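PDB 4HIZ: endosialidase from Enterobacteria phage phi92, which cleaves polysialic acid chains within the polymer, at alpha-2,8 and alpha-2,9 linkages, probably during infection of encapsulated bacteria. Local coordinates for residues I499-K504 with Y508-H513. Sequence-based numbering, arbitrary orientation. Where two conformers were deposited one is given.
Sequences IGDNSK and YKHDGH. With NA (sodium ion), chain B; CA (calcium ion), chain C; SIA (N-acetyl-alpha-neuraminic acid), chain E.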
loop_
_atom_site.group_PDB
_atom_site.type_symbol
_atom_site.label_atom_id
_atom_site.label_comp_id
_atom_site.label_asym_id
_atom_site.label_seq_id
_atom_site.Cartn_x
_atom_site.Cartn_y
_atom_site.Cartn_z
ATOM N N ILE A 499 3.317 27.912 -1.682
ATOM C CA ILE A 499 3.096 29.141 -0.891
ATOM C C ILE A 499 2.548 28.627 0.440
ATOM O O ILE A 499 1.425 28.111 0.505
ATOM C CB ILE A 499 2.081 30.072 -1.557
ATOM C CG1 ILE A 499 2.492 30.353 -3.011
ATOM C CG2 ILE A 499 1.929 31.382 -0.760
ATOM C CD1 ILE A 499 3.854 31.073 -3.152
ATOM N N GLY A 500 3.375 28.691 1.466
ATOM C CA GLY A 500 3.106 27.921 2.681
ATOM C C GLY A 500 4.428 27.373 3.177
ATOM O O GLY A 500 5.470 28.036 2.964
ATOM N N ASP A 501 4.418 26.194 3.827
ATOM C CA ASP A 501 5.651 25.706 4.422
ATOM C C ASP A 501 6.492 24.842 3.497
ATOM O O ASP A 501 7.506 24.286 3.956
ATOM C CB ASP A 501 5.392 24.919 5.732
ATOM C CG ASP A 501 4.639 23.621 5.512
ATOM O OD1 ASP A 501 4.358 23.224 4.353
ATOM O OD2 ASP A 501 4.343 22.973 6.544
ATOM N N ASN A 502 6.078 24.694 2.230
ATOM C CA ASN A 502 6.781 23.777 1.348
ATOM C C ASN A 502 7.230 24.424 0.039
ATOM O O ASN A 502 7.058 23.855 -1.043
ATOM C CB ASN A 502 5.931 22.517 1.087
ATOM C CG ASN A 502 6.768 21.337 0.591
ATOM O OD1 ASN A 502 8.011 21.356 0.653
ATOM N ND2 ASN A 502 6.087 20.310 0.082
ATOM N N SER A 503 7.829 25.602 0.148
ATOM C CA SER A 503 8.411 26.222 -1.051
ATOM C C SER A 503 9.493 25.331 -1.682
ATOM O O SER A 503 9.744 25.433 -2.897
ATOM C CB SER A 503 8.973 27.611 -0.759
ATOM O OG SER A 503 10.104 27.491 0.084
ATOM N N LYS A 504 10.127 24.466 -0.881
ATOM C CA LYS A 504 11.119 23.509 -1.410
ATOM C C LYS A 504 10.515 22.382 -2.274
ATOM O O LYS A 504 11.255 21.674 -2.950
ATOM C CB LYS A 504 11.948 22.882 -0.284
ATOM C CG LYS A 504 12.921 23.827 0.419
ATOM C CD LYS A 504 13.696 23.094 1.523
ATOM C CE LYS A 504 14.446 24.064 2.420
ATOM N NZ LYS A 504 15.408 23.351 3.305
ATOM N N TYR A 508 7.416 14.478 -0.012
ATOM C CA TYR A 508 7.055 13.673 1.143
ATOM C C TYR A 508 6.463 14.487 2.267
ATOM O O TYR A 508 6.077 13.925 3.297
ATOM C CB TYR A 508 8.268 12.876 1.625
ATOM C CG TYR A 508 9.526 13.720 1.884
ATOM C CD1 TYR A 508 9.683 14.448 3.062
ATOM C CD2 TYR A 508 10.591 13.693 0.998
ATOM C CE1 TYR A 508 10.854 15.172 3.308
ATOM C CE2 TYR A 508 11.756 14.413 1.240
ATOM C CZ TYR A 508 11.882 15.136 2.407
ATOM O OH TYR A 508 13.035 15.840 2.674
ATOM N N LYS A 509 6.372 15.801 2.072
ATOM C CA LYS A 509 5.754 16.669 3.071
ATOM C C LYS A 509 4.260 16.838 2.791
ATOM O O LYS A 509 3.858 17.138 1.650
ATOM C CB LYS A 509 6.442 18.051 3.017
ATOM C CG LYS A 509 6.084 18.979 4.150
ATOM C CD LYS A 509 7.078 20.142 4.226
ATOM C CE LYS A 509 6.884 20.967 5.492
ATOM N NZ LYS A 509 7.952 21.986 5.651
ATOM N N HIS A 510 3.444 16.675 3.835
ATOM C CA HIS A 510 1.983 16.770 3.715
ATOM C C HIS A 510 1.454 15.853 2.611
ATOM O O HIS A 510 1.735 14.639 2.636
ATOM C CB HIS A 510 1.534 18.243 3.551
ATOM C CG HIS A 510 2.149 19.157 4.567
ATOM N ND1 HIS A 510 2.136 18.871 5.919
ATOM C CD2 HIS A 510 2.829 20.324 4.429
ATOM C CE1 HIS A 510 2.790 19.817 6.569
ATOM N NE2 HIS A 510 3.214 20.717 5.689
ATOM N N ASP A 511 0.686 16.391 1.671
ATOM C CA ASP A 511 0.120 15.561 0.592
ATOM C C ASP A 511 0.952 15.550 -0.683
ATOM O O ASP A 511 0.480 15.111 -1.747
ATOM C CB ASP A 511 -1.301 16.031 0.285
ATOM C CG ASP A 511 -2.184 15.996 1.545
ATOM O OD1 ASP A 511 -2.377 14.871 2.084
ATOM O OD2 ASP A 511 -2.626 17.073 2.015
ATOM N N GLY A 512 2.168 16.075 -0.594
ATOM C CA GLY A 512 2.976 16.196 -1.808
ATOM C C GLY A 512 2.230 16.967 -2.887
ATOM O O GLY A 512 1.494 17.926 -2.594
ATOM N N HIS A 513 2.444 16.573 -4.146
ATOM C CA HIS A 513 1.892 17.275 -5.305
ATOM C C HIS A 513 0.663 16.596 -5.858
ATOM O O HIS A 513 0.634 15.340 -5.968
ATOM C CB HIS A 513 2.993 17.342 -6.383
ATOM C CG HIS A 513 4.202 18.052 -5.874
ATOM N ND1 HIS A 513 4.220 19.419 -5.675
ATOM C CD2 HIS A 513 5.387 17.583 -5.425
ATOM C CE1 HIS A 513 5.386 19.764 -5.151
ATOM N NE2 HIS A 513 6.120 18.668 -5.000
HETATM NA NA NA B . -2.432 14.461 4.775
HETATM CA CA CA C . 0.928 13.376 -7.375
HETATM C C1 SIA E . 10.061 35.730 -2.438
HETATM C C2 SIA E . 11.023 34.543 -2.359
HETATM C C3 SIA E . 10.577 33.550 -1.275
HETATM C C4 SIA E . 9.456 32.649 -1.762
HETATM C C5 SIA E . 9.716 32.068 -3.163
HETATM C C6 SIA E . 10.162 33.113 -4.196
HETATM C C7 SIA E . 10.618 32.417 -5.495
HETATM C C8 SIA E . 10.663 33.280 -6.779
HETATM C C9 SIA E . 11.119 34.706 -6.548
HETATM C C10 SIA E . 8.443 30.171 -3.999
HETATM C C11 SIA E . 7.104 29.685 -4.488
HETATM N N5 SIA E . 8.493 31.458 -3.655
HETATM O O1A SIA E . 9.794 36.330 -1.364
HETATM O O1B SIA E . 9.553 36.084 -3.535
HETATM O O4 SIA E . 9.267 31.580 -0.806
HETATM O O6 SIA E . 11.211 33.927 -3.652
HETATM O O7 SIA E . 11.905 31.824 -5.247
HETATM O O8 SIA E . 11.535 32.727 -7.785
HETATM O O9 SIA E . 9.962 35.525 -6.342
HETATM O O10 SIA E . 9.441 29.448 -3.932
HETATM O O HOH W 1 3.378 19.960 0.969
HETATM O O HOH W 2 -4.800 13.188 6.031
HETATM O O HOH W 3 -1.637 16.700 5.786
#
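The long loop that joins strands 483-490 and 516-523 of the catalytic beta-propeller domain folds back on itself, and D501 meets H510 and K509 where its two arms converge. It illustrates how a loop without regular structure can be tied together largely through one aspartate, by its side chain and its backbone carbonyl. NE2 of H510 donates to D501 OD2 over 2.7 Å, nearly straight at 167°, taking the syn lone pair; carboxylate and imidazole lie almost coplanar, 3° apart. K509 reaches toward the same residue: in the conformer given, one of two, its extended chain lets NZ donate to D501 O at 2.9 Å from above the carbonyl plane, with a long salt bridge of 3.8 Å to D501 OD2. K509 CG rests on one face of the H510 ring, and W267 of a second subunit stacks on that ring. The amide of N502 runs beside the K509 chain; ND2 is bonded to L506 O and, through a water, to K509 O. H513 O binds calcium, while I499 and S503 border a bound sialic acid. The imidazole N-H, with the lysine ammonium nearby in one conformer, would probably favour an ionised D501, and these bonds link the arm beside the sialic acid to the one that supplies a calcium ligand.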